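Local coordinates for yopT (Bacillus subtilis, PDB 2DLB), which is of unknown function, is encoded by the SPbeta prophage and forms a homodimer, at residues L29-C34 with Y62-T67; E35-S40 with S58-E63; S40-F45 with V52-L57. One frame throughout, in Å; residues are numbered along the deposited sequence.

Contact 1: residues L29-C34 with Y62-T67; sequences LVTRIC and YEITNT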
loop_
_atom_site.group_PDB
_atom_site.type_symbol
_atom_site.label_atom_id
_atom_site.label_comp_id
_atom_site.label_asym_id
_atom_site.label_seq_id
_atom_site.Cartn_x
_atom_site.Cartn_y
_atom_site.Cartn_z
ATOM N N LEU A 29 7.579 -17.597 5.244
ATOM C CA LEU A 29 7.387 -16.676 6.365
ATOM C C LEU A 29 6.748 -15.366 5.880
ATOM O O LEU A 29 5.789 -14.890 6.476
ATOM C CB LEU A 29 8.712 -16.434 7.081
ATOM C CG LEU A 29 9.365 -17.569 7.876
ATOM C CD1 LEU A 29 10.810 -17.253 8.255
ATOM C CD2 LEU A 29 8.647 -17.884 9.170
ATOM N N VAL A 30 7.293 -14.754 4.816
ATOM C CA VAL A 30 6.764 -13.520 4.276
ATOM C C VAL A 30 5.368 -13.743 3.751
ATOM O O VAL A 30 4.472 -12.890 3.916
ATOM C CB VAL A 30 7.681 -12.983 3.125
ATOM C CG1 VAL A 30 6.996 -11.957 2.253
ATOM C CG2 VAL A 30 8.978 -12.501 3.790
ATOM N N THR A 31 5.093 -14.882 3.107
ATOM C CA THR A 31 3.763 -15.171 2.571
ATOM C C THR A 31 2.733 -15.200 3.682
ATOM O O THR A 31 1.653 -14.635 3.566
ATOM C CB THR A 31 3.787 -16.484 1.783
ATOM O OG1 THR A 31 4.631 -16.293 0.623
ATOM C CG2 THR A 31 2.395 -16.850 1.302
ATOM N N ARG A 32 3.040 -15.809 4.819
ATOM C CA ARG A 32 2.070 -15.866 5.920
ATOM C C ARG A 32 1.719 -14.452 6.366
ATOM O O ARG A 32 0.562 -14.106 6.628
ATOM C CB ARG A 32 2.629 -16.727 7.055
ATOM C CG ARG A 32 1.769 -17.041 8.255
ATOM C CD ARG A 32 2.406 -18.063 9.188
ATOM N NE ARG A 32 1.497 -18.779 10.065
ATOM C CZ ARG A 32 1.716 -19.285 11.268
ATOM N NH1 ARG A 32 2.908 -19.157 11.858
ATOM N NH2 ARG A 32 0.774 -19.931 11.958
ATOM N N ILE A 33 2.734 -13.610 6.473
ATOM C CA ILE A 33 2.499 -12.223 6.907
ATOM C C ILE A 33 1.569 -11.538 5.913
ATOM O O ILE A 33 0.588 -10.889 6.273
ATOM C CB ILE A 33 3.805 -11.448 7.059
ATOM C CG1 ILE A 33 4.619 -11.944 8.268
ATOM C CG2 ILE A 33 3.618 -9.914 7.143
ATOM C CD1 ILE A 33 6.072 -11.492 8.282
ATOM N N CYS A 34 1.863 -11.647 4.638
ATOM C CA CYS A 34 1.101 -10.924 3.615
ATOM C C CYS A 34 -0.315 -11.487 3.490
ATOM O O CYS A 34 -1.245 -10.710 3.350
ATOM C CB CYS A 34 1.872 -10.998 2.305
ATOM S SG CYS A 34 3.368 -9.979 2.272
ATOM N N TYR A 62 -0.802 -9.353 -3.522
ATOM C CA TYR A 62 0.643 -9.264 -3.372
ATOM C C TYR A 62 1.325 -10.383 -4.131
ATOM O O TYR A 62 0.728 -11.431 -4.400
ATOM C CB TYR A 62 1.048 -9.273 -1.862
ATOM C CG TYR A 62 0.859 -10.645 -1.266
ATOM C CD1 TYR A 62 -0.398 -11.010 -0.800
ATOM C CD2 TYR A 62 1.934 -11.530 -1.167
ATOM C CE1 TYR A 62 -0.562 -12.266 -0.249
ATOM C CE2 TYR A 62 1.745 -12.780 -0.644
ATOM C CZ TYR A 62 0.500 -13.137 -0.181
ATOM O OH TYR A 62 0.388 -14.409 0.328
ATOM N N GLU A 63 2.619 -10.125 -4.346
ATOM C CA GLU A 63 3.482 -11.206 -4.872
ATOM C C GLU A 63 4.911 -10.898 -4.452
ATOM O O GLU A 63 5.321 -9.735 -4.495
ATOM C CB GLU A 63 3.347 -11.336 -6.370
ATOM C CG GLU A 63 3.944 -10.219 -7.140
ATOM C CD GLU A 63 4.064 -10.384 -8.645
ATOM O OE1 GLU A 63 3.767 -11.502 -9.164
ATOM O OE2 GLU A 63 4.469 -9.356 -9.272
ATOM N N ILE A 64 5.681 -11.919 -4.079
ATOM C CA ILE A 64 7.079 -11.722 -3.826
ATOM C C ILE A 64 7.788 -11.490 -5.171
ATOM O O ILE A 64 7.522 -12.233 -6.114
ATOM C CB ILE A 64 7.667 -12.910 -3.043
ATOM C CG1 ILE A 64 6.995 -13.093 -1.669
ATOM C CG2 ILE A 64 9.186 -12.771 -2.905
ATOM C CD1 ILE A 64 7.431 -14.258 -0.827
ATOM N N THR A 65 8.640 -10.481 -5.235
ATOM C CA THR A 65 9.421 -10.126 -6.407
ATOM C C THR A 65 10.810 -10.738 -6.408
ATOM O O THR A 65 11.249 -11.355 -7.377
ATOM C CB THR A 65 9.550 -8.585 -6.504
ATOM O OG1 THR A 65 8.242 -7.977 -6.361
ATOM C CG2 THR A 65 10.150 -8.228 -7.839
ATOM N N ASN A 66 11.544 -10.632 -5.290
ATOM C CA ASN A 66 12.879 -11.070 -5.119
ATOM C C ASN A 66 13.047 -11.670 -3.698
ATOM O O ASN A 66 12.484 -11.132 -2.729
ATOM C CB ASN A 66 13.918 -9.945 -5.147
ATOM C CG ASN A 66 13.814 -8.982 -6.273
ATOM O OD1 ASN A 66 13.863 -7.766 -6.180
ATOM N ND2 ASN A 66 13.651 -9.513 -7.456
ATOM N N THR A 67 13.892 -12.693 -3.617
ATOM C CA THR A 67 14.389 -13.212 -2.351
ATOM C C THR A 67 15.883 -13.397 -2.472
ATOM O O THR A 67 16.360 -14.077 -3.404
ATOM C CB THR A 67 13.739 -14.551 -2.001
ATOM O OG1 THR A 67 12.320 -14.367 -1.986
ATOM C CG2 THR A 67 14.163 -15.093 -0.630
#
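C34 lays its CB over the middle of one face of the Y62 ring, a CH-pi contact in which the carbon stands 3.4 Å from the ring centroid and only 9° off the normal. Its sulfur follows over the same ring but farther out, with SG 4.5 Å from the Y62 centroid, a Cys sulfur-aromatic contact. The aromatic side chain is brought under the helix by its first torsion: CG of Y62 lies between its own backbone N and carbonyl carbon (chi1 72°), which turns the ring toward residues 29-34. At the far end of the ring the Y62 hydroxyl meets a methyl group, CG2 of T31 lying 3.3 Å from OH, while the hydrogen bond of that hydroxyl goes to E35. T31 places its own OG1 back on the helix, bonded to the carbonyl of E27. Two residues further along the strand, I64 extends CD1 to within 3.9 Å of V30 CG1, the two side chains slanting past each other, and the same methyl group lies against T31 OG1 at 3.8 Å. V30 also packs on L16 of strand 3-19 and on I8 of the second subunit, whose strand pairs with residues of 62-67. Helix and strand segments run nearly antiparallel, at 150° with their axes 9.7 Å apart. A helix laid on one face of a beta sheet, with alternate strand residues Y62 and I64 turned up into its underside, is helix-on-sheet packing of the alpha+beta kind, here on an antiparallel sheet shared by two subunits.

Contact 2: residues E35-S40 with S58-E63; sequences ENLLLS and SDMEYE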
loop_
_atom_site.group_PDB
_atom_site.type_symbol
_atom_site.label_atom_id
_atom_site.label_comp_id
_atom_site.label_asym_id
_atom_site.label_seq_id
_atom_site.Cartn_x
_atom_site.Cartn_y
_atom_site.Cartn_z
ATOM N N GLU A 35 -0.473 -12.820 3.579
ATOM C CA GLU A 35 -1.796 -13.396 3.515
ATOM C C GLU A 35 -2.695 -12.880 4.621
ATOM O O GLU A 35 -3.904 -12.697 4.442
ATOM C CB GLU A 35 -1.676 -14.929 3.618
ATOM C CG GLU A 35 -2.920 -15.656 3.202
ATOM C CD GLU A 35 -3.253 -15.693 1.726
ATOM O OE1 GLU A 35 -2.474 -15.240 0.885
ATOM O OE2 GLU A 35 -4.374 -16.171 1.470
ATOM N N ASN A 36 -2.102 -12.630 5.793
ATOM C CA ASN A 36 -2.865 -12.071 6.930
ATOM C C ASN A 36 -3.137 -10.580 6.746
ATOM O O ASN A 36 -3.802 -10.047 7.662
ATOM C CB ASN A 36 -2.116 -12.343 8.228
ATOM C CG ASN A 36 -2.288 -13.785 8.686
ATOM O OD1 ASN A 36 -3.341 -14.376 8.437
ATOM N ND2 ASN A 36 -1.246 -14.288 9.308
ATOM N N LEU A 37 -2.734 -9.924 5.689
ATOM C CA LEU A 37 -3.061 -8.533 5.456
ATOM C C LEU A 37 -4.209 -8.353 4.462
ATOM O O LEU A 37 -4.702 -7.242 4.337
ATOM C CB LEU A 37 -1.878 -7.758 4.866
ATOM C CG LEU A 37 -0.619 -7.686 5.727
ATOM C CD1 LEU A 37 0.534 -7.036 4.970
ATOM C CD2 LEU A 37 -0.950 -6.979 7.048
ATOM N N LEU A 38 -4.594 -9.411 3.739
ATOM C CA LEU A 38 -5.447 -9.291 2.584
ATOM C C LEU A 38 -6.754 -8.549 2.863
ATOM O O LEU A 38 -7.224 -7.862 1.967
ATOM C CB LEU A 38 -5.766 -10.663 1.977
ATOM C CG LEU A 38 -4.635 -11.378 1.289
ATOM C CD1 LEU A 38 -5.151 -12.756 0.865
ATOM C CD2 LEU A 38 -4.129 -10.646 0.061
ATOM N N LEU A 39 -7.312 -8.743 4.061
ATOM C CA LEU A 39 -8.621 -8.171 4.348
ATOM C C LEU A 39 -8.532 -6.884 5.154
ATOM O O LEU A 39 -9.531 -6.381 5.616
ATOM C CB LEU A 39 -9.509 -9.186 5.064
ATOM C CG LEU A 39 -9.732 -10.494 4.306
ATOM C CD1 LEU A 39 -10.634 -11.390 5.154
ATOM C CD2 LEU A 39 -10.314 -10.249 2.912
ATOM N N SER A 40 -7.333 -6.323 5.306
ATOM C CA SER A 40 -7.182 -5.069 6.026
ATOM C C SER A 40 -8.081 -3.995 5.421
ATOM O O SER A 40 -8.168 -3.832 4.209
ATOM C CB SER A 40 -5.725 -4.635 5.984
ATOM O OG SER A 40 -5.545 -3.342 6.475
ATOM N N SER A 58 -9.768 -0.977 -0.142
ATOM C CA SER A 58 -10.793 -1.742 -0.819
ATOM C C SER A 58 -10.368 -3.140 -1.250
ATOM O O SER A 58 -11.203 -4.058 -1.341
ATOM C CB SER A 58 -11.261 -0.983 -2.084
ATOM O OG SER A 58 -10.170 -0.405 -2.780
ATOM N N ASP A 59 -9.103 -3.303 -1.568
ATOM C CA ASP A 59 -8.564 -4.532 -2.129
ATOM C C ASP A 59 -7.100 -4.594 -1.949
ATOM O O ASP A 59 -6.483 -3.542 -1.965
ATOM C CB ASP A 59 -8.848 -4.634 -3.672
ATOM C CG ASP A 59 -8.422 -5.969 -4.235
ATOM O OD1 ASP A 59 -8.795 -6.974 -3.590
ATOM O OD2 ASP A 59 -7.735 -6.071 -5.272
HETATM N N MSE A 60 -6.561 -5.793 -1.819
HETATM C CA MSE A 60 -5.135 -6.008 -1.807
HETATM C C MSE A 60 -4.755 -7.310 -2.496
HETATM O O MSE A 60 -5.455 -8.285 -2.254
HETATM C CB MSE A 60 -4.598 -6.146 -0.364
HETATM C CG MSE A 60 -3.090 -6.462 -0.425
HETATM SE SE MSE A 60 -2.650 -6.763 1.359
HETATM C CE MSE A 60 -0.880 -7.368 0.977
ATOM N N GLU A 61 -3.676 -7.249 -3.242
ATOM C CA GLU A 61 -3.048 -8.451 -3.774
ATOM C C GLU A 61 -1.557 -8.288 -3.526
ATOM O O GLU A 61 -1.103 -7.160 -3.370
ATOM C CB GLU A 61 -3.363 -8.681 -5.229
ATOM C CG GLU A 61 -4.828 -8.994 -5.546
ATOM C CD GLU A 61 -5.401 -7.686 -6.089
ATOM O OE1 GLU A 61 -6.603 -7.710 -6.398
ATOM O OE2 GLU A 61 -4.606 -6.710 -6.205
ATOM N N TYR A 62 -0.802 -9.353 -3.522
ATOM C CA TYR A 62 0.643 -9.264 -3.372
ATOM C C TYR A 62 1.325 -10.383 -4.131
ATOM O O TYR A 62 0.728 -11.431 -4.400
ATOM C CB TYR A 62 1.048 -9.273 -1.862
ATOM C CG TYR A 62 0.859 -10.645 -1.266
ATOM C CD1 TYR A 62 -0.398 -11.010 -0.800
ATOM C CD2 TYR A 62 1.934 -11.530 -1.167
ATOM C CE1 TYR A 62 -0.562 -12.266 -0.249
ATOM C CE2 TYR A 62 1.745 -12.780 -0.644
ATOM C CZ TYR A 62 0.500 -13.137 -0.181
ATOM O OH TYR A 62 0.388 -14.409 0.328
ATOM N N GLU A 63 2.619 -10.125 -4.346
ATOM C CA GLU A 63 3.482 -11.206 -4.872
ATOM C C GLU A 63 4.911 -10.898 -4.452
ATOM O O GLU A 63 5.321 -9.735 -4.495
ATOM C CB GLU A 63 3.347 -11.336 -6.370
ATOM C CG GLU A 63 3.944 -10.219 -7.140
ATOM C CD GLU A 63 4.064 -10.384 -8.645
ATOM O OE1 GLU A 63 3.767 -11.502 -9.164
ATOM O OE2 GLU A 63 4.469 -9.356 -9.272
HETATM O O HOH W 1 -8.087 -8.146 -0.551
#
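Two type I beta turns, E35 to L38 and L37 to S40, carry the chain away from the end of helix 23-35 and over the extended strand segment 58-63. The backbones come closest where the CA atoms of L38 and M60 are 5.5 Å apart, and they separate toward E35 and Y62. A water spans the narrow end: it lies 2.7 Å from L38 O, to which it can donate, and accepts from M60 N at 3.1 Å, joining turn and strand where they make no direct backbone bond. M60, present as selenomethionine, is fully extended, with CG opposite its backbone N (chi1 176°), and this straight chain carries the selenium to L37. There SE lies 3.7 Å from L37 CB and is also close to the carbonyl oxygen of the same residue. L38 reaches down with one branch only: its CD2 methyl group sits 3.6 Å from M60 O and, near the ring plane, approaches the edge of Y62, 3.8 Å from CD1. Also at this ring's edge is E35, whose chain bends at chi2 (73°) and returns its carboxylate to the phenol. The hydroxyl of Y62 donates to E35 OE1 at 3.0 Å, meeting the oxygen's anti lone pair, the one away from OE2, with the carboxylate turned 72° against the ring. One bond thus fixes the direction of the phenol proton, while L38 borders the ring nearer the strand. M60 also packs on L12 of the second subunit, and strand residues 59-63 pair with a strand of that chain. The arrangement is that of an alpha-to-beta connection in which consecutive type I turns cover an intersubunit sheet, with apolar contacts from L37 and L38 and a tyrosine-carboxylate hydrogen bond at the helix end.

Contact 3: residues S40-F45 with V52-L57; sequences SKEVSF and VENFKL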
loop_
_atom_site.group_PDB
_atom_site.type_symbol
_atom_site.label_atom_id
_atom_site.label_comp_id
_atom_site.label_asym_id
_atom_site.label_seq_id
_atom_site.Cartn_x
_atom_site.Cartn_y
_atom_site.Cartn_z
ATOM N N SER A 40 -7.333 -6.323 5.306
ATOM C CA SER A 40 -7.182 -5.069 6.026
ATOM C C SER A 40 -8.081 -3.995 5.421
ATOM O O SER A 40 -8.168 -3.832 4.209
ATOM C CB SER A 40 -5.725 -4.635 5.984
ATOM O OG SER A 40 -5.545 -3.342 6.475
ATOM N N LYS A 41 -8.733 -3.216 6.297
ATOM C CA LYS A 41 -9.673 -2.194 5.876
ATOM C C LYS A 41 -9.050 -0.813 5.721
ATOM O O LYS A 41 -9.712 0.094 5.195
ATOM C CB LYS A 41 -10.832 -2.105 6.895
ATOM C CG LYS A 41 -11.583 -3.413 7.010
ATOM C CD LYS A 41 -12.406 -3.786 5.810
ATOM C CE LYS A 41 -13.385 -4.885 6.173
ATOM N NZ LYS A 41 -13.900 -5.664 5.040
ATOM N N GLU A 42 -7.843 -0.630 6.220
ATOM C CA GLU A 42 -7.228 0.715 6.272
ATOM C C GLU A 42 -5.738 0.599 6.146
ATOM O O GLU A 42 -5.099 -0.233 6.813
ATOM C CB GLU A 42 -7.608 1.416 7.587
ATOM C CG GLU A 42 -7.175 2.897 7.692
ATOM C CD GLU A 42 -7.763 3.552 8.919
ATOM O OE1 GLU A 42 -7.580 3.056 10.028
ATOM O OE2 GLU A 42 -8.473 4.550 8.794
ATOM N N VAL A 43 -5.159 1.429 5.297
ATOM C CA VAL A 43 -3.727 1.538 5.077
ATOM C C VAL A 43 -3.297 2.961 5.419
ATOM O O VAL A 43 -4.012 3.921 5.195
ATOM C CB VAL A 43 -3.360 1.155 3.629
ATOM C CG1 VAL A 43 -4.009 2.060 2.584
ATOM C CG2 VAL A 43 -1.837 1.083 3.446
ATOM N N SER A 44 -2.103 3.071 5.991
ATOM C CA SER A 44 -1.560 4.377 6.319
ATOM C C SER A 44 -0.174 4.534 5.750
ATOM O O SER A 44 0.591 3.568 5.635
ATOM C CB SER A 44 -1.560 4.566 7.833
ATOM O OG SER A 44 -0.633 4.000 8.608
ATOM N N PHE A 45 0.160 5.752 5.371
ATOM C CA PHE A 45 1.471 6.103 4.834
ATOM C C PHE A 45 2.161 7.095 5.768
ATOM O O PHE A 45 1.560 8.094 6.144
ATOM C CB PHE A 45 1.371 6.720 3.446
ATOM C CG PHE A 45 0.952 5.700 2.411
ATOM C CD1 PHE A 45 -0.344 5.384 2.224
ATOM C CD2 PHE A 45 1.937 5.048 1.688
ATOM C CE1 PHE A 45 -0.705 4.409 1.318
ATOM C CE2 PHE A 45 1.563 4.092 0.772
ATOM C CZ PHE A 45 0.256 3.759 0.576
ATOM N N VAL A 52 1.328 11.263 8.948
ATOM C CA VAL A 52 0.726 9.967 8.614
ATOM C C VAL A 52 -0.644 10.208 8.042
ATOM O O VAL A 52 -1.448 10.953 8.633
ATOM C CB VAL A 52 0.689 9.073 9.857
ATOM C CG1 VAL A 52 -0.119 7.818 9.525
ATOM C CG2 VAL A 52 2.111 8.783 10.337
ATOM N N GLU A 53 -0.932 9.594 6.919
ATOM C CA GLU A 53 -2.246 9.703 6.297
ATOM C C GLU A 53 -2.868 8.303 6.169
ATOM O O GLU A 53 -2.217 7.384 5.658
ATOM C CB GLU A 53 -2.175 10.388 4.950
ATOM C CG GLU A 53 -3.520 10.686 4.330
ATOM C CD GLU A 53 -3.524 11.512 3.067
ATOM O OE1 GLU A 53 -2.407 11.871 2.626
ATOM O OE2 GLU A 53 -4.636 11.751 2.527
ATOM N N ASN A 54 -4.137 8.187 6.580
ATOM C CA ASN A 54 -4.893 6.952 6.511
ATOM C C ASN A 54 -5.895 6.959 5.374
ATOM O O ASN A 54 -6.506 7.998 5.055
ATOM C CB ASN A 54 -5.689 6.761 7.813
ATOM C CG ASN A 54 -4.819 6.810 9.032
ATOM O OD1 ASN A 54 -3.683 6.407 9.045
ATOM N ND2 ASN A 54 -5.357 7.441 10.035
ATOM N N PHE A 55 -6.060 5.824 4.742
ATOM C CA PHE A 55 -6.974 5.630 3.636
ATOM C C PHE A 55 -7.798 4.351 3.786
ATOM O O PHE A 55 -7.289 3.336 4.283
ATOM C CB PHE A 55 -6.241 5.476 2.298
ATOM C CG PHE A 55 -5.353 6.642 1.942
ATOM C CD1 PHE A 55 -5.909 7.699 1.240
ATOM C CD2 PHE A 55 -4.023 6.660 2.300
ATOM C CE1 PHE A 55 -5.122 8.765 0.937
ATOM C CE2 PHE A 55 -3.246 7.754 1.980
ATOM C CZ PHE A 55 -3.810 8.786 1.287
ATOM N N LYS A 56 -9.043 4.406 3.320
ATOM C CA LYS A 56 -9.840 3.217 3.167
ATOM C C LYS A 56 -9.191 2.312 2.105
ATOM O O LYS A 56 -8.965 2.754 0.986
ATOM C CB LYS A 56 -11.283 3.545 2.784
ATOM C CG LYS A 56 -12.149 2.326 2.545
ATOM C CD LYS A 56 -13.589 2.683 2.176
ATOM C CE LYS A 56 -14.376 1.402 1.838
ATOM N NZ LYS A 56 -15.816 1.701 1.634
ATOM N N LEU A 57 -8.976 1.052 2.474
ATOM C CA LEU A 57 -8.427 0.036 1.590
ATOM C C LEU A 57 -9.527 -0.910 1.160
ATOM O O LEU A 57 -10.152 -1.529 2.047
ATOM C CB LEU A 57 -7.332 -0.725 2.341
ATOM C CG LEU A 57 -6.555 -1.774 1.619
ATOM C CD1 LEU A 57 -5.826 -1.183 0.408
ATOM C CD2 LEU A 57 -5.568 -2.427 2.584
#
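A beta hairpin formed by strands 42-46 and 52-69 contains this contact, and its two arms are joined in regular antiparallel fashion. V43 and F55 form a hydrogen-bonded pair, with V43 N to F55 O at 3.0 Å and F55 N to V43 O at 2.8 Å. F45 and E53 make the next such pair. S44 with N54 is the non-hydrogen-bonded pair between them, and E42 with K56 is another on the far side of V43 and F55. At the open end the pattern extends to L57 N, which bonds K41 O at 3.0 Å; the N-H points almost straight at the oxygen (174°) but stands well above the carbonyl plane. Alternation along the hairpin sorts the side chains onto two faces. On one, V43, F45 and F55 gather: the phenylalanine rings meet rim to rim with planes 73° apart, CD1 of F45 lying 3.8 Å from CE2 of F55, and V43 CG1 borders F55 CB at 4.1 Å. F45 is covered in turn by L10 and L12 of strand 3-19. The opposite face is more polar, with N54 OD1 3.1 Å from S44 CB and the extended E42 chain slanting across N54, with OE2 toward N54 CB. Where the first arm has not yet become a strand, L57 stretches CG away from its backbone N (chi1 -177°), which lets CD2 rest against S40 O at 3.4 Å. The hydroxyl of S40 instead bonds L46 O of the second subunit, where V43 and S44 also meet their own counterparts across the dimer interface.

How the contacts relate
Strand 52-69 runs through all three contacts. Helix segment 29-34, turns 35-40 and segment 40-45, which leads into strand 42-46, meet it successively from its C-terminal part back toward its start, so the contacts are nested along the chain: contact 3 lies inside the loops closed by the other two. Centres of contacts 1 and 2 are about 11 Å apart, those of 2 and 3 about 12 Å, and those of 1 and 3 about 20 Å, on opposite sides of the chain's centre. Y62 and E63 belong to contacts 1 and 2, S40 to contacts 2 and 3. Because each contact also touches the second subunit, the packing within one chain is continuous with the dimer.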